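Local coordinates for protein superoxide dismutase (Clostridium difficile, PDB 3TJT) that probably converts superoxide into hydrogen peroxide and dioxygen at an iron centre, protecting the cell from radicals, at residues S56-L64 with V75-K86; I91-S102 with V191-K202. All blocks are in the same frame, centred on the assembly; numbering follows the deposited sequence.

Contact 1: S56-L64 with V75-K86; sequences SLCELLQNL and VRNNAGGAYNHK. With FE (Fe (III) ion), chain B.
Gly-81 O, in the helix against which Leu-57 and Leu-61 pack, is gripped twice by His-85: the backbone N and the ring ND1 approach from opposite faces of the carbonyl plane. The ND1 bond, 2.7 Å to Gly-81 O, lies in the imidazole plane and helps set the ring's rotation, with His-85 NE2 on the iron at 2.2 Å. A water, His-30, Asp-167 and His-171 complete the site. This is the alpha-hairpin domain of iron/manganese superoxide dismutases, where helix 57-62 crosses helix 75-86 at -140°, the axes 9.5 Å apart.

No hydrogen bond spans the pair; leucines make most of the apolar contact, with Cys-58 at the Tyr-83 ring. Leu-57 is a knob in the hole formed by Ala-79, Ala-82, Tyr-83 and Lys-86, its CD1 pressed 3.8 Å from Tyr-83 N. Leu-61 splits its branches: CD2 rests on the backbone at Gly-80 N, while CD1 slants against Tyr-83 CB at 3.6 Å. At the other end Leu-64 lies across Arg-76 at about a right angle, CD2 on its CA and CD1 on its CB; the extended arginine runs on to a salt bridge with Asp-153. Helix 57-62 opens with a capping box, Glu-59 N donating to Ser-56 OG and Ser-56 N to Glu-59 OE1. Tyr-83 swings out toward Cys-58 because its CG lies opposite the backbone N (chi1 -177°); Cys-58 SG sits 3.3 Å from Tyr-83 CE1, an oblique sulfur-aromatic contact 53° off the ring normal.

Contact 2: I91-S102 with V191-K202; sequences IMTPEKTIPSES and VVNWNGALENYK
Ile-91 O takes a 2.7 Å bond from Asn-193 N, and Thr-93 N returns one of 2.9 Å to Val-191 O, so that a single beta bridge pairs Met-92 with Val-192. This is the tight, largely buried part, joining the turn after one helix to the start of helix 194-202; beside it a water bridges Met-92 O and Asn-193 ND2. Ile-91 CD1 presses on that helix's first turn, 3.6 Å from Ala-197 N. Thr-97 OG1, held between its own N and carbonyl carbon (chi1 69°), accepts from Trp-194 N at 2.9 Å, while Asn-193 OD1 N-caps the helix by accepting from Gly-196 N. The Trp-194 indole is sandwiched: Pro-99 covers one face, its CD 4.0 Å from the five-membered ring's centroid in a CH-pi contact, and Val-192 CG1 lies against the opposite face, toward the ring's rim.

Farther along, water and charge join the packing. One water links Ile-98 O, Ser-100 OG and Asn-195 OD1; another joins Ser-100 N to Trp-194 O. Leu-198 CD2 touches Ser-100 OG and the Glu-101 carboxylate, and beyond it Lys-202 NZ meets Glu-101 OE1 at 2.8 Å on the syn side, with Glu-199 a long second partner. Direct backbone bonds and ring packing therefore hold the inner end; the outer salt bridge, between exposed residues, is probably weakened by solvent.

How the contacts relate
Contact 1 closes before contact 2 opens, and helix 72-90 connects them: it supplies the second segment of contact 1, and Ile-91 is the first residue beyond it. Their centres lie 23 Å apart on opposite sides of the chain's centre, the nearest atoms about 5 Å apart without touching. Contact 1 belongs to the alpha-hairpin domain; contact 2 ties the connection into helix 101-111 to the C-terminal helix 194-202, beside strand 161-167 of the three-stranded antiparallel sheet. The two stand differently to the iron: contact 1 contains the ligand His-85, whereas contact 2 supplies no ligand, its Met-92 side chain lying about 9 Å from the metal.

Contact 1: S56-L64 with V75-K86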
loop_
_atom_site.group_PDB
_atom_site.type_symbol
_atom_site.label_atom_id
_atom_site.label_comp_id
_atom_site.label_asym_id
_atom_site.label_seq_id
_atom_site.Cartn_x
_atom_site.Cartn_y
_atom_site.Cartn_z
ATOM N N SER A 56 -12.316 8.244 -22.811
ATOM C CA SER A 56 -11.599 9.066 -21.842
ATOM C C SER A 56 -11.247 8.189 -20.637
ATOM O O SER A 56 -11.814 7.107 -20.474
ATOM C CB SER A 56 -12.475 10.221 -21.384
ATOM O OG SER A 56 -13.590 9.741 -20.654
ATOM N N LEU A 57 -10.323 8.644 -19.794
ATOM C CA LEU A 57 -10.010 7.902 -18.575
ATOM C C LEU A 57 -11.270 7.750 -17.724
ATOM O O LEU A 57 -11.510 6.692 -17.131
ATOM C CB LEU A 57 -8.896 8.590 -17.764
ATOM C CG LEU A 57 -7.474 8.585 -18.336
ATOM C CD1 LEU A 57 -6.531 9.443 -17.474
ATOM C CD2 LEU A 57 -6.932 7.166 -18.449
ATOM N N CYS A 58 -12.079 8.807 -17.662
ATOM C CA CYS A 58 -13.314 8.746 -16.895
ATOM C C CYS A 58 -14.252 7.671 -17.426
ATOM O O CYS A 58 -14.848 6.932 -16.645
ATOM C CB CYS A 58 -14.024 10.100 -16.858
ATOM S SG CYS A 58 -13.434 11.164 -15.513
ATOM N N GLU A 59 -14.375 7.585 -18.746
ATOM C CA GLU A 59 -15.227 6.561 -19.346
ATOM C C GLU A 59 -14.733 5.156 -19.013
ATOM O O GLU A 59 -15.527 4.260 -18.713
ATOM C CB GLU A 59 -15.330 6.757 -20.861
ATOM C CG GLU A 59 -16.228 7.931 -21.222
ATOM C CD GLU A 59 -16.192 8.285 -22.699
ATOM O OE1 GLU A 59 -15.164 8.052 -23.364
ATOM O OE2 GLU A 59 -17.207 8.821 -23.190
ATOM N N LEU A 60 -13.422 4.961 -19.069
ATOM C CA LEU A 60 -12.851 3.683 -18.651
ATOM C C LEU A 60 -13.224 3.373 -17.199
ATOM O O LEU A 60 -13.689 2.270 -16.884
ATOM C CB LEU A 60 -11.332 3.676 -18.844
ATOM C CG LEU A 60 -10.818 3.663 -20.289
ATOM C CD1 LEU A 60 -9.306 3.848 -20.325
ATOM C CD2 LEU A 60 -11.197 2.375 -21.017
ATOM N N LEU A 61 -13.047 4.348 -16.317
ATOM C CA LEU A 61 -13.334 4.136 -14.904
ATOM C C LEU A 61 -14.820 3.935 -14.611
ATOM O O LEU A 61 -15.181 3.312 -13.618
ATOM C CB LEU A 61 -12.770 5.285 -14.066
ATOM C CG LEU A 61 -11.242 5.363 -14.105
ATOM C CD1 LEU A 61 -10.765 6.550 -13.287
ATOM C CD2 LEU A 61 -10.636 4.063 -13.581
ATOM N N GLN A 62 -15.682 4.474 -15.475
ATOM C CA GLN A 62 -17.123 4.359 -15.289
ATOM C C GLN A 62 -17.685 3.058 -15.851
ATOM O O GLN A 62 -18.862 2.752 -15.645
ATOM C CB GLN A 62 -17.847 5.535 -15.971
ATOM C CG GLN A 62 -17.684 6.863 -15.253
ATOM C CD GLN A 62 -18.118 8.053 -16.104
ATOM O OE1 GLN A 62 -18.062 8.017 -17.343
ATOM N NE2 GLN A 62 -18.534 9.119 -15.441
ATOM N N ASN A 63 -16.860 2.311 -16.577
ATOM C CA ASN A 63 -17.335 1.108 -17.257
ATOM C C ASN A 63 -16.471 -0.128 -17.017
ATOM O O ASN A 63 -16.416 -1.031 -17.853
ATOM C CB ASN A 63 -17.503 1.373 -18.761
ATOM C CG ASN A 63 -18.602 2.389 -19.047
ATOM O OD1 ASN A 63 -19.784 2.037 -19.117
ATOM N ND2 ASN A 63 -18.218 3.663 -19.179
ATOM N N LEU A 64 -15.816 -0.170 -15.857
ATOM C CA LEU A 64 -14.898 -1.258 -15.547
ATOM C C LEU A 64 -15.580 -2.625 -15.631
ATOM O O LEU A 64 -14.981 -3.589 -16.102
ATOM C CB LEU A 64 -14.301 -1.069 -14.149
ATOM C CG LEU A 64 -13.417 0.172 -14.016
ATOM C CD1 LEU A 64 -12.992 0.375 -12.558
ATOM C CD2 LEU A 64 -12.200 0.073 -14.934
ATOM N N VAL A 75 -7.073 -2.440 -16.347
ATOM C CA VAL A 75 -7.579 -1.089 -16.592
ATOM C C VAL A 75 -7.985 -0.396 -15.291
ATOM O O VAL A 75 -7.686 0.778 -15.095
ATOM C CB VAL A 75 -8.726 -1.067 -17.621
ATOM C CG1 VAL A 75 -9.323 0.338 -17.707
ATOM C CG2 VAL A 75 -8.212 -1.515 -18.990
ATOM N N ARG A 76 -8.655 -1.117 -14.396
ATOM C CA ARG A 76 -9.010 -0.562 -13.095
ATOM C C ARG A 76 -7.763 0.007 -12.413
ATOM O O ARG A 76 -7.744 1.147 -11.947
ATOM C CB ARG A 76 -9.627 -1.659 -12.222
ATOM C CG ARG A 76 -9.857 -1.288 -10.772
ATOM C CD ARG A 76 -10.446 -2.516 -10.051
ATOM N NE ARG A 76 -10.709 -2.292 -8.634
ATOM C CZ ARG A 76 -11.303 -3.189 -7.849
ATOM N NH1 ARG A 76 -11.693 -4.356 -8.357
ATOM N NH2 ARG A 76 -11.516 -2.926 -6.567
ATOM N N ASN A 77 -6.704 -0.784 -12.372
ATOM C CA ASN A 77 -5.504 -0.351 -11.661
ATOM C C ASN A 77 -4.744 0.770 -12.364
ATOM O O ASN A 77 -4.298 1.718 -11.718
ATOM C CB ASN A 77 -4.571 -1.537 -11.422
ATOM C CG ASN A 77 -5.152 -2.542 -10.449
ATOM O OD1 ASN A 77 -6.015 -2.206 -9.635
ATOM N ND2 ASN A 77 -4.667 -3.787 -10.520
ATOM N N ASN A 78 -4.604 0.668 -13.680
ATOM C CA ASN A 78 -3.720 1.581 -14.397
ATOM C C ASN A 78 -4.420 2.836 -14.916
ATOM O O ASN A 78 -3.854 3.923 -14.863
ATOM C CB ASN A 78 -2.956 0.831 -15.486
ATOM C CG ASN A 78 -2.008 -0.206 -14.899
ATOM O OD1 ASN A 78 -2.233 -1.421 -14.996
ATOM N ND2 ASN A 78 -0.972 0.274 -14.243
ATOM N N ALA A 79 -5.655 2.702 -15.399
ATOM C CA ALA A 79 -6.455 3.900 -15.670
ATOM C C ALA A 79 -6.711 4.616 -14.352
ATOM O O ALA A 79 -6.730 5.838 -14.299
ATOM C CB ALA A 79 -7.784 3.555 -16.366
ATOM N N GLY A 80 -6.909 3.847 -13.285
ATOM C CA GLY A 80 -7.047 4.436 -11.966
ATOM C C GLY A 80 -5.818 5.260 -11.616
ATOM O O GLY A 80 -5.927 6.427 -11.214
ATOM N N GLY A 81 -4.647 4.650 -11.765
ATOM C CA GLY A 81 -3.396 5.318 -11.436
ATOM C C GLY A 81 -3.200 6.566 -12.276
ATOM O O GLY A 81 -2.819 7.621 -11.765
ATOM N N ALA A 82 -3.477 6.452 -13.569
ATOM C CA ALA A 82 -3.304 7.576 -14.485
ATOM C C ALA A 82 -4.252 8.718 -14.148
ATOM O O ALA A 82 -3.844 9.878 -14.078
ATOM C CB ALA A 82 -3.491 7.125 -15.927
ATOM N N TYR A 83 -5.522 8.390 -13.941
ATOM C CA TYR A 83 -6.508 9.411 -13.620
ATOM C C TYR A 83 -6.184 10.082 -12.288
ATOM O O TYR A 83 -6.185 11.313 -12.184
ATOM C CB TYR A 83 -7.918 8.814 -13.565
ATOM C CG TYR A 83 -8.965 9.873 -13.313
ATOM C CD1 TYR A 83 -9.506 10.594 -14.367
ATOM C CD2 TYR A 83 -9.386 10.172 -12.025
ATOM C CE1 TYR A 83 -10.450 11.575 -14.148
ATOM C CE2 TYR A 83 -10.327 11.162 -11.796
ATOM C CZ TYR A 83 -10.856 11.853 -12.865
ATOM O OH TYR A 83 -11.793 12.836 -12.647
ATOM N N ASN A 84 -5.919 9.270 -11.266
ATOM C CA ASN A 84 -5.719 9.791 -9.925
ATOM C C ASN A 84 -4.501 10.719 -9.842
ATOM O O ASN A 84 -4.533 11.737 -9.155
ATOM C CB ASN A 84 -5.585 8.652 -8.899
ATOM C CG ASN A 84 -6.884 7.886 -8.683
ATOM O OD1 ASN A 84 -7.972 8.349 -9.044
ATOM N ND2 ASN A 84 -6.775 6.701 -8.075
ATOM N N HIS A 85 -3.422 10.358 -10.524
ATOM C CA HIS A 85 -2.213 11.168 -10.442
ATOM C C HIS A 85 -2.346 12.463 -11.226
ATOM O O HIS A 85 -1.908 13.513 -10.759
ATOM C CB HIS A 85 -0.980 10.362 -10.855
ATOM C CG HIS A 85 -0.567 9.386 -9.804
ATOM N ND1 HIS A 85 -1.148 8.140 -9.682
ATOM C CD2 HIS A 85 0.299 9.503 -8.769
ATOM C CE1 HIS A 85 -0.626 7.515 -8.640
ATOM N NE2 HIS A 85 0.250 8.323 -8.067
ATOM N N LYS A 86 -2.955 12.401 -12.404
ATOM C CA LYS A 86 -3.210 13.634 -13.142
ATOM C C LYS A 86 -4.012 14.580 -12.251
ATOM O O LYS A 86 -3.674 15.765 -12.114
ATOM C CB LYS A 86 -3.961 13.372 -14.453
ATOM C CG LYS A 86 -4.139 14.653 -15.282
ATOM C CD LYS A 86 -5.198 14.512 -16.372
ATOM C CE LYS A 86 -4.878 13.396 -17.329
ATOM N NZ LYS A 86 -5.879 13.303 -18.436
HETATM FE FE FE B . 0.976 8.060 -5.973
HETATM O O HOH W 1 -0.575 6.508 -5.564
#

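Contact 2: I91-S102 with V191-K202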
loop_
_atom_site.group_PDB
_atom_site.type_symbol
_atom_site.label_atom_id
_atom_site.label_comp_id
_atom_site.label_asym_id
_atom_site.label_seq_id
_atom_site.Cartn_x
_atom_site.Cartn_y
_atom_site.Cartn_z
ATOM N N ILE A 91 -4.335 19.291 -8.387
ATOM C CA ILE A 91 -5.034 19.813 -7.220
ATOM C C ILE A 91 -4.063 20.429 -6.199
ATOM O O ILE A 91 -4.457 20.836 -5.107
ATOM C CB ILE A 91 -5.945 18.740 -6.560
ATOM C CG1 ILE A 91 -7.120 19.395 -5.828
ATOM C CG2 ILE A 91 -5.153 17.839 -5.605
ATOM C CD1 ILE A 91 -7.962 20.293 -6.734
ATOM N N MET A 92 -2.790 20.496 -6.575
ATOM C CA MET A 92 -1.797 21.172 -5.751
ATOM C C MET A 92 -1.234 22.377 -6.497
ATOM O O MET A 92 -1.269 22.426 -7.727
ATOM C CB MET A 92 -0.666 20.210 -5.368
ATOM C CG MET A 92 -1.160 18.998 -4.543
ATOM S SD MET A 92 0.208 17.993 -3.936
ATOM C CE MET A 92 0.759 17.199 -5.431
ATOM N N THR A 93 -0.706 23.342 -5.748
ATOM C CA THR A 93 -0.127 24.535 -6.368
ATOM C C THR A 93 0.806 25.256 -5.397
ATOM O O THR A 93 0.583 25.239 -4.186
ATOM C CB THR A 93 -1.243 25.529 -6.805
ATOM O OG1 THR A 93 -0.649 26.692 -7.413
ATOM C CG2 THR A 93 -2.072 25.954 -5.609
ATOM N N PRO A 94 1.851 25.907 -5.930
ATOM C CA PRO A 94 2.696 26.773 -5.098
ATOM C C PRO A 94 2.035 28.123 -4.799
ATOM O O PRO A 94 2.503 28.847 -3.920
ATOM C CB PRO A 94 3.939 26.977 -5.966
ATOM C CG PRO A 94 3.440 26.852 -7.358
ATOM C CD PRO A 94 2.365 25.790 -7.307
ATOM N N GLU A 95 0.968 28.455 -5.518
ATOM C CA GLU A 95 0.247 29.709 -5.271
ATOM C C GLU A 95 -0.606 29.638 -4.007
ATOM O O GLU A 95 -1.048 28.562 -3.603
ATOM C CB GLU A 95 -0.628 30.066 -6.475
ATOM C CG GLU A 95 0.120 30.060 -7.807
ATOM C CD GLU A 95 1.386 30.917 -7.794
ATOM O OE1 GLU A 95 1.379 32.002 -7.172
ATOM O OE2 GLU A 95 2.392 30.508 -8.412
ATOM N N LYS A 96 -0.844 30.780 -3.372
ATOM C CA LYS A 96 -1.719 30.813 -2.210
ATOM C C LYS A 96 -3.180 30.873 -2.652
ATOM O O LYS A 96 -3.551 31.724 -3.464
ATOM C CB LYS A 96 -1.367 31.994 -1.279
ATOM C CG LYS A 96 0.046 31.908 -0.697
ATOM C CD LYS A 96 0.288 32.959 0.372
ATOM C CE LYS A 96 -0.106 32.480 1.765
ATOM N NZ LYS A 96 0.853 31.469 2.308
ATOM N N THR A 97 -4.001 29.959 -2.136
ATOM C CA THR A 97 -5.414 29.904 -2.501
ATOM C C THR A 97 -6.257 29.618 -1.265
ATOM O O THR A 97 -5.762 29.042 -0.304
ATOM C CB THR A 97 -5.695 28.777 -3.525
ATOM O OG1 THR A 97 -5.533 27.502 -2.884
ATOM C CG2 THR A 97 -4.767 28.877 -4.718
ATOM N N ILE A 98 -7.527 30.021 -1.284
ATOM C CA ILE A 98 -8.437 29.708 -0.188
ATOM C C ILE A 98 -9.789 29.326 -0.773
ATOM O O ILE A 98 -10.065 29.630 -1.932
ATOM C CB ILE A 98 -8.614 30.896 0.795
ATOM C CG1 ILE A 98 -9.322 32.073 0.115
ATOM C CG2 ILE A 98 -7.260 31.334 1.390
ATOM C CD1 ILE A 98 -9.640 33.205 1.072
ATOM N N PRO A 99 -10.622 28.628 0.015
ATOM C CA PRO A 99 -11.952 28.276 -0.490
ATOM C C PRO A 99 -12.757 29.532 -0.816
ATOM O O PRO A 99 -12.637 30.526 -0.104
ATOM C CB PRO A 99 -12.598 27.551 0.694
ATOM C CG PRO A 99 -11.445 26.988 1.480
ATOM C CD PRO A 99 -10.340 28.031 1.333
ATOM N N SER A 100 -13.568 29.477 -1.866
ATOM C CA SER A 100 -14.429 30.606 -2.212
ATOM C C SER A 100 -15.702 30.164 -2.924
ATOM O O SER A 100 -15.851 28.995 -3.286
ATOM C CB SER A 100 -13.666 31.616 -3.075
ATOM O OG SER A 100 -13.384 31.111 -4.366
ATOM N N GLU A 101 -16.621 31.109 -3.102
ATOM C CA GLU A 101 -17.823 30.898 -3.902
ATOM C C GLU A 101 -18.613 29.672 -3.448
ATOM O O GLU A 101 -18.720 29.413 -2.252
ATOM C CB GLU A 101 -17.484 30.844 -5.401
ATOM C CG GLU A 101 -16.807 32.124 -5.912
ATOM C CD GLU A 101 -16.533 32.114 -7.416
ATOM O OE1 GLU A 101 -17.279 31.450 -8.167
ATOM O OE2 GLU A 101 -15.571 32.785 -7.855
ATOM N N SER A 102 -19.184 28.936 -4.396
ATOM C CA SER A 102 -20.105 27.861 -4.041
ATOM C C SER A 102 -19.441 26.719 -3.270
ATOM O O SER A 102 -20.095 26.048 -2.486
ATOM C CB SER A 102 -20.833 27.323 -5.277
ATOM O OG SER A 102 -19.926 26.788 -6.225
ATOM N N VAL A 191 -0.633 23.272 0.300
ATOM C CA VAL A 191 -0.506 23.290 -1.156
ATOM C C VAL A 191 -1.789 22.935 -1.909
ATOM O O VAL A 191 -1.783 22.896 -3.131
ATOM C CB VAL A 191 0.635 22.392 -1.675
ATOM C CG1 VAL A 191 1.984 22.855 -1.116
ATOM C CG2 VAL A 191 0.376 20.930 -1.335
ATOM N N VAL A 192 -2.874 22.670 -1.195
ATOM C CA VAL A 192 -4.143 22.407 -1.884
ATOM C C VAL A 192 -4.522 23.594 -2.766
ATOM O O VAL A 192 -4.483 24.747 -2.320
ATOM C CB VAL A 192 -5.286 22.126 -0.899
ATOM C CG1 VAL A 192 -6.630 22.036 -1.652
ATOM C CG2 VAL A 192 -5.025 20.844 -0.124
ATOM N N ASN A 193 -4.873 23.316 -4.019
ATOM C CA ASN A 193 -5.310 24.354 -4.951
ATOM C C ASN A 193 -6.827 24.533 -4.875
ATOM O O ASN A 193 -7.584 23.849 -5.567
ATOM C CB ASN A 193 -4.882 24.009 -6.384
ATOM C CG ASN A 193 -5.271 25.091 -7.394
ATOM O OD1 ASN A 193 -5.948 26.059 -7.054
ATOM N ND2 ASN A 193 -4.851 24.918 -8.638
ATOM N N TRP A 194 -7.263 25.457 -4.030
ATOM C CA TRP A 194 -8.693 25.660 -3.804
ATOM C C TRP A 194 -9.405 26.238 -5.022
ATOM O O TRP A 194 -10.605 26.018 -5.197
ATOM C CB TRP A 194 -8.946 26.496 -2.540
ATOM C CG TRP A 194 -8.683 25.686 -1.316
ATOM C CD1 TRP A 194 -7.627 25.803 -0.456
ATOM C CD2 TRP A 194 -9.461 24.575 -0.851
ATOM N NE1 TRP A 194 -7.711 24.838 0.528
ATOM C CE2 TRP A 194 -8.832 24.079 0.310
ATOM C CE3 TRP A 194 -10.637 23.962 -1.300
ATOM C CZ2 TRP A 194 -9.335 22.988 1.028
ATOM C CZ3 TRP A 194 -11.141 22.884 -0.584
ATOM C CH2 TRP A 194 -10.490 22.409 0.568
ATOM N N ASN A 195 -8.681 26.968 -5.864
ATOM C CA ASN A 195 -9.279 27.454 -7.110
ATOM C C ASN A 195 -9.567 26.304 -8.070
ATOM O O ASN A 195 -10.611 26.277 -8.728
ATOM C CB ASN A 195 -8.393 28.508 -7.775
ATOM C CG ASN A 195 -8.160 29.713 -6.875
ATOM O OD1 ASN A 195 -8.971 30.009 -6.000
ATOM N ND2 ASN A 195 -7.040 30.400 -7.076
ATOM N N GLY A 196 -8.646 25.348 -8.133
ATOM C CA GLY A 196 -8.858 24.148 -8.927
ATOM C C GLY A 196 -10.006 23.332 -8.353
ATOM O O GLY A 196 -10.840 22.804 -9.098
ATOM N N ALA A 197 -10.056 23.235 -7.027
ATOM C CA ALA A 197 -11.143 22.533 -6.356
ATOM C C ALA A 197 -12.490 23.169 -6.710
ATOM O O ALA A 197 -13.471 22.468 -6.973
ATOM C CB ALA A 197 -10.938 22.529 -4.855
ATOM N N LEU A 198 -12.533 24.499 -6.715
ATOM C CA LEU A 198 -13.756 25.213 -7.081
ATOM C C LEU A 198 -14.179 24.873 -8.507
ATOM O O LEU A 198 -15.365 24.660 -8.778
ATOM C CB LEU A 198 -13.558 26.729 -6.934
ATOM C CG LEU A 198 -14.740 27.608 -7.373
ATOM C CD1 LEU A 198 -15.975 27.303 -6.553
ATOM C CD2 LEU A 198 -14.369 29.075 -7.239
ATOM N N GLU A 199 -13.217 24.813 -9.423
ATOM C CA GLU A 199 -13.527 24.463 -10.802
ATOM C C GLU A 199 -14.054 23.036 -10.897
ATOM O O GLU A 199 -14.981 22.757 -11.653
ATOM C CB GLU A 199 -12.326 24.665 -11.725
ATOM C CG GLU A 199 -11.971 26.136 -11.948
ATOM C CD GLU A 199 -13.186 26.999 -12.300
ATOM O OE1 GLU A 199 -13.786 26.790 -13.380
ATOM O OE2 GLU A 199 -13.538 27.899 -11.498
ATOM N N ASN A 200 -13.459 22.132 -10.125
ATOM C CA ASN A 200 -13.967 20.770 -10.052
ATOM C C ASN A 200 -15.422 20.728 -9.591
ATOM O O ASN A 200 -16.227 19.948 -10.106
ATOM C CB ASN A 200 -13.101 19.922 -9.110
ATOM C CG ASN A 200 -11.718 19.649 -9.676
ATOM O OD1 ASN A 200 -11.484 19.800 -10.873
ATOM N ND2 ASN A 200 -10.794 19.234 -8.811
ATOM N N TYR A 201 -15.755 21.561 -8.615
ATOM C CA TYR A 201 -17.104 21.589 -8.071
ATOM C C TYR A 201 -18.073 22.224 -9.064
ATOM O O TYR A 201 -19.204 21.765 -9.216
ATOM C CB TYR A 201 -17.129 22.344 -6.742
ATOM C CG TYR A 201 -18.434 22.238 -5.990
ATOM C CD1 TYR A 201 -18.866 21.021 -5.484
ATOM C CD2 TYR A 201 -19.236 23.356 -5.785
ATOM C CE1 TYR A 201 -20.048 20.915 -4.790
ATOM C CE2 TYR A 201 -20.428 23.260 -5.089
ATOM C CZ TYR A 201 -20.830 22.038 -4.600
ATOM O OH TYR A 201 -22.011 21.929 -3.909
ATOM N N LYS A 202 -17.625 23.271 -9.747
ATOM C CA LYS A 202 -18.475 23.949 -10.723
ATOM C C LYS A 202 -18.780 23.083 -11.935
ATOM O O LYS A 202 -19.793 23.288 -12.603
ATOM C CB LYS A 202 -17.832 25.252 -11.194
ATOM C CG LYS A 202 -17.882 26.378 -10.186
ATOM C CD LYS A 202 -17.256 27.620 -10.795
ATOM C CE LYS A 202 -17.423 28.828 -9.898
ATOM N NZ LYS A 202 -16.733 30.021 -10.481
HETATM O O HOH W 2 -2.603 23.344 -9.867
HETATM O O HOH W 3 -2.772 26.906 -2.306
HETATM O O HOH W 4 -11.171 29.527 -4.389
HETATM O O HOH W 5 -12.638 27.256 -3.650
#